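Local atomic coordinates of protein (endonuclease) (Salmonella typhimurium, PDB entry 1BYR), a protein that belongs to the PLD-like family and folds as a mixed beta-sheet with helices packed on both faces, two such subunits forming the assembly. Residues A[17-22]-A[40-45]; A[30-35]-A[110-115]; A[55-60]-A[81-86]; A[60-65]-A[86-91]. One frame throughout, in Å; residues are numbered along the deposited sequence.

Contact 1: residues A[17-22]-A[40-45]; sequences VLVLSA and PDIMKA
Leu20 reaches from helix 14-25 onto the first turns of helix 40-51, where it meets Asp41, Ile42 and Ala45. The two helices are joined through strand 29-34 in an alpha-beta-alpha succession and lie side by side on one face of the mixed sheet of this PLD-like fold. Their local axes run almost parallel, 10.2 Å apart at closest approach and crossing at -15°. Leu20 gives up the most surface of any residue in the contact. Its CG stands anti to the carbonyl carbon (chi1 -70°), which carries the branched end across the gap. There CD2 lies 3.7 Å from Ala45 CB, and one turn earlier along the same helix Asp41 OD2 is 3.8 Å from it. Leu20 CD1 sits equally near that oxygen, so two methyls of one leucine border a single carboxylate oxygen. The two side chains meet at about a right angle. The other oxygen, Asp41 OD1, lies close to the like-charged Glu117 OE2, while Arg16 of helix 14-25 also touches the Asp41 side chain. Ile42 supplies the deeper part of the interface, on the side turned to the sheet, where Val19 also packs on Phe110, Phe112 and Ala124. Across the helices everything else is aliphatic, and backbone bonds such as Ala45 N to Asp41 O stay within each helix. The terminal methyl of the isoleucine fits between two successive residues of the facing helix: Ile42 CD1 is 3.9 Å from Val19 CG1 and 4.1 Å from Leu20 CD2.

Contact 2: residues A[30-35]-A[110-115]; sequences IRMMAY and FNFTKA
Asn111, which ends the HxK(x)4D(x)6GSxN signature of the PLD-like family, and Phe112 just after it face the last residues of strand 29-34, Met32 to Ala34, and Tyr35 just beyond it. Phe112 sits in a turn, just ahead of Thr113, the N-cap of helix 114-118. The aromatic ring is held in a mostly apolar corner. Met32 extends fully along its chain, its CG anti to the backbone N (chi1 -177°), and thereby sets CE over the middle of the Phe112 ring, a CH-pi contact of 3.3 Å to the centroid, 12° off the normal. The sulfur follows behind on the same side, Met32 SD standing 4.9 Å from the Phe112 centroid in a long Met-aromatic contact. At the ring edge come Ala34 CB, 3.6 Å from Phe112 CD2, and the backbone oxygen Met33 O, 3.5 Å from Phe112 CE2. Val19 of helix 14-25 also packs on this ring. On the polar side, Asn111 ND2 comes to the edge of the Tyr35 ring and is 3.5 Å from Tyr35 CB, with ring and amide planes 58° apart. His94 of the same chain meets the Tyr35 ring, and His94 of the second subunit packs on Asn111. A single water receives N-H groups from both segments, 2.7 Å from Asn111 ND2 and 3.1 Å from Tyr35 N, besides a longer bond from Phe112 N. That water thus ties the end of strand 29-34 to the Asn111-Phe112 turn, where no direct hydrogen bond joins the two segments.

Contact 3: residues A[55-60]-A[81-86]; sequences DVKIVI and GIPLRT
Ile82 packs on Val56 and Ile58 as the chain, leaving helix 68-79 through the Schellman motif at Gly81, turns to join the sheet beside strand 55-61. The positive phi of Gly81 makes that turn possible, and it completes the helical part of a beta-alpha-beta crossover. The CG2 branch of Ile82 does most of the touching, 3.8 Å from Ile58 CD1 and 3.9 Å from Val56 CG1. Pro83 comes next and has no N-H to offer, so Val56 O meets its ring carbon instead, Pro83 CD at a close 3.0 Å. Its own carbonyl opens the parallel ladder by accepting Ile58 N at 3.0 Å, while its CB and CG cross the Lys57 stem obliquely at CG. Leu84 swings over the neighbouring strand (chi1 167°, pointing CG away from its own N), and CD1 reaches 3.7 Å from Ile58 CB; Ile60 CG2 touches the same methyl. Both isoleucines and Leu84 share the face covered by helix 68-79, where Met74 packs. On the other face Arg85 CB lies beside Val59 CG1, and its guanidinium travels on to a salt bridge with Asp150 and a cation-pi contact with Trp145, whose carbonyl it also binds. The Arg85 backbone works both ways, N to Ile58 O and O from Ile60 N, each bond 2.8 Å long. Thr86 closes the row, its CA giving a C-H to Ile60 O. The regular backbone bonds thus set the register, whereas the side chains give the two faces different characters: mainly branched aliphatic toward helix 68-79, with the Thr86 hydroxyl at its end, and mixed, with a charged group, toward helix 131-146.

Contact 4: residues A[60-65]-A[86-91]; sequences IDERGN and TDSNFP
The parallel ladder of strands 55-61 and 84-87 finishes here, with Asp87 N bonding to Ile60 O at 2.7 Å and Glu62 N bonding to Asp87 O at 2.9 Å. Glu62 N comes from above the carbonyl plane, 49° out of it, as strand 55-61 gives way to a type I turn over Glu62 to Asn65. These are the C-terminal ends of the two strands of the beta-alpha-beta unit, where both leave the sheet. Glu62 stretches across the neighbouring strand in an extended chain (chi1 -168°), so that its carboxylate lies over Thr86 and Ser88. Glu62 OE1 is 3.2 Å from Thr86 OG1, and a water joins Glu62 OE2 to Ser88 OG. Asp87 turns to its own chain: OD1 accepts Asn89 N in an Asx turn, and OD2 has Gln93 NE2 as partner. Both carboxylate oxygens of Asp61 are heavily used. OD1 receives Gln93 N and a water that also accepts Arg63 N, and that water makes a weak bond to Asp87 O across the gap. The other oxygen secures the turn, Asp61 OD2 taking Gly64 N at 2.8 Å in an Asx motif. A further water bridges the two segments, 2.7 Å from Asp61 OD2 and 2.9 Å from Pro91 O.

How the contacts relate
Contacts 1 and 2 share one apolar core between the helices and the sheet: Val19 touches Phe110 and Phe112, and Ile42 touches Met32. Contact 1 is helix against helix and almost wholly aliphatic; contact 2, nearest the chain centre, adds an aromatic ring and a bridging water. Contacts 3 and 4 hold the same two strands, meeting at Ile60 and Thr86, but backbone ladder and buried side chains in contact 3 give way to carboxylates and waters at the partly exposed edge in contact 4. Strand 29-34 links the halves, since Arg31 forms a salt bridge with Asp55 and Tyr35 O probably bonds Asn65 ND2. Contacts 1 and 4 lie farthest apart, centres about 22 Å.

Contact 1: residues A[17-22]-A[40-45]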
# COMPACT_ATOMS: atom_id res chain seq x y z
N VAL A 17 5.43 13.76 4.13
CA VAL A 17 6.65 14.10 4.84
C VAL A 17 7.48 12.86 5.18
O VAL A 17 8.70 12.88 5.05
CB VAL A 17 6.34 14.91 6.13
CG1 VAL A 17 7.61 15.15 6.92
CG2 VAL A 17 5.74 16.26 5.75
N LEU A 18 6.82 11.78 5.59
CA LEU A 18 7.50 10.53 5.94
C LEU A 18 8.18 9.91 4.73
O LEU A 18 9.32 9.43 4.81
CB LEU A 18 6.50 9.53 6.54
CG LEU A 18 7.07 8.16 6.92
CD1 LEU A 18 8.32 8.35 7.77
CD2 LEU A 18 6.02 7.34 7.67
N VAL A 19 7.49 9.91 3.59
CA VAL A 19 8.05 9.36 2.37
C VAL A 19 9.29 10.19 2.00
O VAL A 19 10.33 9.64 1.64
CB VAL A 19 7.00 9.39 1.22
CG1 VAL A 19 7.65 9.02 -0.11
CG2 VAL A 19 5.86 8.42 1.55
N LEU A 20 9.19 11.52 2.10
CA LEU A 20 10.33 12.40 1.81
C LEU A 20 11.48 12.11 2.78
O LEU A 20 12.64 12.11 2.39
CB LEU A 20 9.91 13.87 1.90
CG LEU A 20 8.99 14.27 0.75
CD1 LEU A 20 8.35 15.63 1.02
CD2 LEU A 20 9.78 14.29 -0.55
N SER A 21 11.14 11.83 4.04
CA SER A 21 12.13 11.51 5.07
C SER A 21 12.91 10.25 4.71
O SER A 21 14.12 10.15 4.94
CB SER A 21 11.45 11.31 6.43
OG SER A 21 12.37 10.86 7.41
N ALA A 22 12.23 9.27 4.14
CA ALA A 22 12.89 8.03 3.76
C ALA A 22 13.88 8.28 2.62
O ALA A 22 15.00 7.79 2.64
CB ALA A 22 11.86 6.97 3.35
N PRO A 40 6.00 16.11 -8.23
CA PRO A 40 7.24 16.89 -8.38
C PRO A 40 8.14 16.86 -7.13
O PRO A 40 9.35 16.74 -7.25
CB PRO A 40 6.74 18.30 -8.71
CG PRO A 40 5.41 18.07 -9.35
CD PRO A 40 4.82 16.91 -8.58
N ASP A 41 7.53 16.96 -5.95
CA ASP A 41 8.27 16.94 -4.69
C ASP A 41 9.09 15.65 -4.52
O ASP A 41 10.23 15.68 -4.05
CB ASP A 41 7.30 17.07 -3.52
CG ASP A 41 6.43 15.85 -3.35
OD1 ASP A 41 5.60 15.58 -4.24
OD2 ASP A 41 6.58 15.15 -2.32
N ILE A 42 8.49 14.52 -4.90
CA ILE A 42 9.15 13.21 -4.82
C ILE A 42 10.33 13.16 -5.81
O ILE A 42 11.42 12.67 -5.48
CB ILE A 42 8.14 12.06 -5.18
CG1 ILE A 42 6.96 12.08 -4.19
CG2 ILE A 42 8.83 10.69 -5.10
CD1 ILE A 42 7.36 11.82 -2.76
N MET A 43 10.11 13.66 -7.02
CA MET A 43 11.16 13.67 -8.04
C MET A 43 12.34 14.53 -7.61
O MET A 43 13.50 14.12 -7.74
CB MET A 43 10.61 14.19 -9.37
CG MET A 43 9.33 13.47 -9.83
SD MET A 43 9.46 11.64 -9.85
CE MET A 43 7.69 11.19 -9.63
N LYS A 44 12.07 15.71 -7.07
CA LYS A 44 13.12 16.60 -6.61
C LYS A 44 13.95 15.94 -5.54
O LYS A 44 15.18 16.09 -5.52
CB LYS A 44 12.53 17.89 -6.06
CG LYS A 44 12.10 18.86 -7.14
CD LYS A 44 11.48 20.09 -6.52
CE LYS A 44 10.39 20.63 -7.41
NZ LYS A 44 10.37 22.11 -7.30
N ALA A 45 13.28 15.22 -4.65
CA ALA A 45 13.96 14.51 -3.57
C ALA A 45 14.83 13.36 -4.09
O ALA A 45 15.94 13.15 -3.60
CB ALA A 45 12.93 13.98 -2.54

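Contact 2: residues A[30-35]-A[110-115]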
# COMPACT_ATOMS: atom_id res chain seq x y z
N ILE A 30 18.78 3.42 -3.24
CA ILE A 30 17.35 3.56 -3.31
C ILE A 30 16.89 2.70 -4.47
O ILE A 30 17.38 2.85 -5.59
CB ILE A 30 16.94 5.02 -3.59
CG1 ILE A 30 17.16 5.88 -2.35
CG2 ILE A 30 15.46 5.08 -3.98
CD1 ILE A 30 16.55 7.26 -2.46
N ARG A 31 15.97 1.78 -4.20
CA ARG A 31 15.41 0.91 -5.24
C ARG A 31 13.92 1.18 -5.12
O ARG A 31 13.31 0.78 -4.14
CB ARG A 31 15.72 -0.56 -4.94
CG ARG A 31 17.17 -0.96 -5.18
CD ARG A 31 17.60 -0.65 -6.61
NE ARG A 31 19.00 -1.01 -6.85
CZ ARG A 31 20.00 -0.13 -6.91
NH1 ARG A 31 19.77 1.17 -6.74
NH2 ARG A 31 21.23 -0.56 -7.15
N MET A 32 13.36 1.88 -6.10
CA MET A 32 11.95 2.25 -6.08
C MET A 32 11.04 1.58 -7.11
O MET A 32 11.45 1.33 -8.25
CB MET A 32 11.85 3.77 -6.23
CG MET A 32 10.45 4.35 -6.15
SD MET A 32 10.58 6.13 -6.36
CE MET A 32 9.10 6.73 -5.76
N MET A 33 9.80 1.30 -6.69
CA MET A 33 8.78 0.69 -7.54
C MET A 33 7.60 1.65 -7.45
O MET A 33 7.24 2.08 -6.35
CB MET A 33 8.31 -0.67 -6.98
CG MET A 33 9.39 -1.74 -6.79
SD MET A 33 8.72 -3.34 -6.22
CE MET A 33 8.23 -4.10 -7.75
N ALA A 34 6.99 1.99 -8.58
CA ALA A 34 5.87 2.89 -8.54
C ALA A 34 4.83 2.58 -9.60
O ALA A 34 5.14 2.01 -10.63
CB ALA A 34 6.35 4.32 -8.72
N TYR A 35 3.58 2.95 -9.31
CA TYR A 35 2.50 2.80 -10.28
C TYR A 35 2.52 4.25 -10.81
O TYR A 35 3.49 4.65 -11.42
CB TYR A 35 1.20 2.47 -9.56
CG TYR A 35 -0.04 2.50 -10.43
CD1 TYR A 35 0.00 2.07 -11.75
CD2 TYR A 35 -1.25 2.96 -9.92
CE1 TYR A 35 -1.14 2.10 -12.55
CE2 TYR A 35 -2.39 2.99 -10.71
CZ TYR A 35 -2.34 2.56 -12.02
OH TYR A 35 -3.47 2.57 -12.80
N PHE A 110 -0.03 4.72 -0.41
CA PHE A 110 0.47 5.97 -0.99
C PHE A 110 1.17 5.90 -2.36
O PHE A 110 2.27 5.36 -2.49
CB PHE A 110 1.40 6.62 0.06
CG PHE A 110 1.93 8.00 -0.32
CD1 PHE A 110 3.11 8.13 -1.05
CD2 PHE A 110 1.32 9.15 0.14
CE1 PHE A 110 3.67 9.40 -1.29
CE2 PHE A 110 1.87 10.42 -0.11
CZ PHE A 110 3.04 10.53 -0.81
N ASN A 111 0.51 6.46 -3.39
CA ASN A 111 1.11 6.50 -4.73
C ASN A 111 1.94 7.77 -4.75
O ASN A 111 1.67 8.71 -4.01
CB ASN A 111 0.07 6.61 -5.84
CG ASN A 111 -0.53 5.28 -6.19
OD1 ASN A 111 -1.69 5.02 -5.89
ND2 ASN A 111 0.24 4.44 -6.83
N PHE A 112 2.94 7.81 -5.62
CA PHE A 112 3.81 8.97 -5.68
C PHE A 112 3.23 10.02 -6.60
O PHE A 112 3.76 10.33 -7.68
CB PHE A 112 5.22 8.51 -6.08
CG PHE A 112 5.74 7.40 -5.20
CD1 PHE A 112 6.03 7.64 -3.87
CD2 PHE A 112 5.83 6.11 -5.68
CE1 PHE A 112 6.40 6.60 -3.02
CE2 PHE A 112 6.19 5.07 -4.84
CZ PHE A 112 6.48 5.32 -3.51
N THR A 113 2.11 10.57 -6.15
CA THR A 113 1.35 11.57 -6.86
C THR A 113 0.87 12.65 -5.93
O THR A 113 0.87 12.51 -4.71
CB THR A 113 0.08 10.98 -7.49
OG1 THR A 113 -0.84 10.63 -6.44
CG2 THR A 113 0.41 9.75 -8.32
N LYS A 114 0.43 13.73 -6.57
CA LYS A 114 -0.12 14.90 -5.89
C LYS A 114 -1.44 14.51 -5.17
O LYS A 114 -1.66 14.83 -3.98
CB LYS A 114 -0.38 16.00 -6.95
CG LYS A 114 0.50 15.90 -8.26
CD LYS A 114 0.28 14.59 -9.10
CE LYS A 114 -1.10 14.46 -9.75
NZ LYS A 114 -2.06 13.62 -8.95
N ALA A 115 -2.32 13.80 -5.88
CA ALA A 115 -3.59 13.37 -5.30
C ALA A 115 -3.34 12.53 -4.04
O ALA A 115 -4.05 12.66 -3.05
CB ALA A 115 -4.39 12.58 -6.32
O HOH W 1 2.86 5.12 -7.27

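Contact 3: residues A[55-60]-A[81-86]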
# COMPACT_ATOMS: atom_id res chain seq x y z
N ASP A 55 22.96 5.65 -4.98
CA ASP A 55 22.70 4.78 -6.13
C ASP A 55 21.19 4.57 -6.23
O ASP A 55 20.61 3.74 -5.53
CB ASP A 55 23.43 3.45 -5.93
CG ASP A 55 23.09 2.41 -6.98
OD1 ASP A 55 22.40 2.74 -7.97
OD2 ASP A 55 23.51 1.25 -6.83
N VAL A 56 20.55 5.37 -7.09
CA VAL A 56 19.10 5.31 -7.30
C VAL A 56 18.67 4.62 -8.60
O VAL A 56 19.14 4.96 -9.69
CB VAL A 56 18.49 6.75 -7.29
CG1 VAL A 56 16.96 6.68 -7.33
CG2 VAL A 56 18.96 7.52 -6.04
N LYS A 57 17.78 3.62 -8.49
CA LYS A 57 17.25 2.92 -9.66
C LYS A 57 15.73 2.78 -9.47
O LYS A 57 15.25 2.45 -8.37
CB LYS A 57 17.93 1.56 -9.83
CG LYS A 57 19.38 1.66 -10.28
CD LYS A 57 19.93 0.32 -10.72
CE LYS A 57 21.44 0.34 -10.86
NZ LYS A 57 22.00 -1.01 -11.23
N ILE A 58 14.98 3.03 -10.53
CA ILE A 58 13.52 3.00 -10.46
C ILE A 58 12.81 2.22 -11.57
O ILE A 58 13.17 2.32 -12.74
CB ILE A 58 13.00 4.46 -10.48
CG1 ILE A 58 13.82 5.30 -9.51
CG2 ILE A 58 11.51 4.51 -10.15
CD1 ILE A 58 13.51 6.78 -9.56
N VAL A 59 11.80 1.43 -11.20
CA VAL A 59 11.00 0.69 -12.18
C VAL A 59 9.56 1.06 -11.92
O VAL A 59 9.07 0.92 -10.80
CB VAL A 59 11.14 -0.84 -12.05
CG1 VAL A 59 12.43 -1.28 -12.67
CG2 VAL A 59 11.04 -1.26 -10.60
N ILE A 60 8.89 1.57 -12.95
CA ILE A 60 7.50 1.98 -12.81
C ILE A 60 6.57 1.29 -13.79
O ILE A 60 7.01 0.72 -14.79
CB ILE A 60 7.37 3.50 -13.00
CG1 ILE A 60 7.57 3.87 -14.48
CG2 ILE A 60 8.42 4.21 -12.15
CD1 ILE A 60 7.59 5.39 -14.75
N GLY A 81 20.43 11.25 -14.75
CA GLY A 81 21.32 10.10 -14.72
C GLY A 81 20.80 8.98 -13.84
O GLY A 81 21.54 8.04 -13.54
N ILE A 82 19.55 9.06 -13.40
CA ILE A 82 18.98 8.00 -12.57
C ILE A 82 18.41 6.92 -13.47
O ILE A 82 17.49 7.17 -14.26
CB ILE A 82 17.80 8.51 -11.68
CG1 ILE A 82 18.33 9.24 -10.45
CG2 ILE A 82 16.93 7.33 -11.22
CD1 ILE A 82 17.30 10.16 -9.80
N PRO A 83 18.95 5.70 -13.37
CA PRO A 83 18.45 4.60 -14.21
C PRO A 83 16.95 4.34 -13.98
O PRO A 83 16.51 4.05 -12.86
CB PRO A 83 19.32 3.41 -13.80
CG PRO A 83 20.56 4.05 -13.18
CD PRO A 83 20.06 5.27 -12.50
N LEU A 84 16.15 4.45 -15.04
CA LEU A 84 14.72 4.25 -14.92
C LEU A 84 14.14 3.33 -15.99
O LEU A 84 14.54 3.37 -17.16
CB LEU A 84 14.04 5.62 -14.98
CG LEU A 84 12.53 5.71 -15.18
CD1 LEU A 84 11.82 5.46 -13.84
CD2 LEU A 84 12.18 7.09 -15.74
N ARG A 85 13.19 2.48 -15.58
CA ARG A 85 12.54 1.55 -16.49
C ARG A 85 11.02 1.50 -16.33
O ARG A 85 10.49 1.69 -15.24
CB ARG A 85 13.08 0.12 -16.29
CG ARG A 85 14.53 -0.09 -16.68
CD ARG A 85 14.89 -1.58 -16.72
NE ARG A 85 16.18 -1.78 -17.36
CZ ARG A 85 16.89 -2.90 -17.30
NH1 ARG A 85 16.44 -3.95 -16.60
NH2 ARG A 85 18.06 -2.98 -17.92
N THR A 86 10.34 1.25 -17.44
CA THR A 86 8.90 1.09 -17.43
C THR A 86 8.67 -0.42 -17.54
O THR A 86 9.44 -1.12 -18.21
CB THR A 86 8.22 1.82 -18.60
OG1 THR A 86 8.80 1.41 -19.84
CG2 THR A 86 8.38 3.31 -18.44

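Contact 4: residues A[60-65]-A[86-91]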
# COMPACT_ATOMS: atom_id res chain seq x y z
N ILE A 60 8.89 1.57 -12.95
CA ILE A 60 7.50 1.98 -12.81
C ILE A 60 6.57 1.29 -13.79
O ILE A 60 7.01 0.72 -14.79
CB ILE A 60 7.37 3.50 -13.00
CG1 ILE A 60 7.57 3.87 -14.48
CG2 ILE A 60 8.42 4.21 -12.15
CD1 ILE A 60 7.59 5.39 -14.75
N ASP A 61 5.28 1.32 -13.49
CA ASP A 61 4.27 0.74 -14.36
C ASP A 61 4.25 1.51 -15.67
O ASP A 61 4.27 2.74 -15.67
CB ASP A 61 2.89 0.83 -13.70
CG ASP A 61 1.82 0.24 -14.57
OD1 ASP A 61 1.81 -1.00 -14.71
OD2 ASP A 61 1.00 1.01 -15.10
N GLU A 62 4.18 0.78 -16.78
CA GLU A 62 4.18 1.41 -18.10
C GLU A 62 2.86 2.02 -18.55
O GLU A 62 2.80 3.21 -18.87
CB GLU A 62 4.66 0.41 -19.16
CG GLU A 62 4.97 1.04 -20.49
CD GLU A 62 5.61 0.06 -21.46
OE1 GLU A 62 6.60 -0.61 -21.07
OE2 GLU A 62 5.11 -0.04 -22.60
N ARG A 63 1.80 1.22 -18.58
CA ARG A 63 0.50 1.71 -19.04
C ARG A 63 -0.09 2.88 -18.27
O ARG A 63 -0.78 3.71 -18.85
CB ARG A 63 -0.53 0.58 -19.04
CG ARG A 63 -0.15 -0.61 -19.89
CD ARG A 63 -1.33 -1.58 -19.92
NE ARG A 63 -2.58 -0.88 -19.66
CZ ARG A 63 -3.42 -1.16 -18.67
NH1 ARG A 63 -3.15 -2.14 -17.83
NH2 ARG A 63 -4.53 -0.45 -18.52
N GLY A 64 0.18 2.93 -16.97
CA GLY A 64 -0.35 4.00 -16.15
C GLY A 64 0.54 5.23 -16.07
O GLY A 64 0.29 6.12 -15.27
N ASN A 65 1.57 5.29 -16.90
CA ASN A 65 2.48 6.43 -16.90
C ASN A 65 2.70 7.06 -18.29
O ASN A 65 3.84 7.30 -18.73
CB ASN A 65 3.82 6.03 -16.28
CG ASN A 65 3.78 6.07 -14.77
OD1 ASN A 65 3.43 7.09 -14.17
ND2 ASN A 65 4.12 4.96 -14.13
N THR A 86 10.34 1.25 -17.44
CA THR A 86 8.90 1.09 -17.43
C THR A 86 8.67 -0.42 -17.54
O THR A 86 9.44 -1.12 -18.21
CB THR A 86 8.22 1.82 -18.60
OG1 THR A 86 8.80 1.41 -19.84
CG2 THR A 86 8.38 3.31 -18.44
N ASP A 87 7.64 -0.93 -16.88
CA ASP A 87 7.35 -2.37 -16.89
C ASP A 87 5.91 -2.59 -17.28
O ASP A 87 5.00 -2.03 -16.67
CB ASP A 87 7.63 -2.94 -15.49
CG ASP A 87 7.23 -4.40 -15.34
OD1 ASP A 87 7.01 -5.09 -16.35
OD2 ASP A 87 7.16 -4.86 -14.18
N SER A 88 5.69 -3.38 -18.33
CA SER A 88 4.34 -3.65 -18.81
C SER A 88 4.00 -5.13 -18.77
O SER A 88 3.01 -5.55 -19.34
CB SER A 88 4.21 -3.16 -20.26
OG SER A 88 5.11 -3.87 -21.10
N ASN A 89 4.84 -5.91 -18.11
CA ASN A 89 4.60 -7.35 -18.04
C ASN A 89 3.47 -7.76 -17.10
O ASN A 89 3.13 -8.94 -17.02
CB ASN A 89 5.90 -8.06 -17.67
CG ASN A 89 6.84 -8.17 -18.86
OD1 ASN A 89 6.40 -8.14 -20.02
ND2 ASN A 89 8.13 -8.29 -18.59
N PHE A 90 2.88 -6.78 -16.43
CA PHE A 90 1.78 -7.03 -15.51
C PHE A 90 0.60 -6.13 -15.87
O PHE A 90 0.80 -4.98 -16.29
CB PHE A 90 2.22 -6.75 -14.06
CG PHE A 90 3.40 -7.58 -13.60
CD1 PHE A 90 4.71 -7.14 -13.78
CD2 PHE A 90 3.20 -8.79 -12.94
CE1 PHE A 90 5.79 -7.88 -13.33
CE2 PHE A 90 4.28 -9.53 -12.49
CZ PHE A 90 5.58 -9.07 -12.69
N PRO A 91 -0.65 -6.63 -15.77
CA PRO A 91 -1.73 -5.70 -16.11
C PRO A 91 -1.45 -4.36 -15.42
O PRO A 91 -1.67 -3.29 -15.99
CB PRO A 91 -2.98 -6.41 -15.61
CG PRO A 91 -2.65 -7.85 -15.74
CD PRO A 91 -1.17 -7.96 -15.42
O HOH W 2 -1.17 -0.41 -15.85
O HOH W 3 1.78 -1.45 -17.52
O HOH W 4 5.25 -2.86 -23.61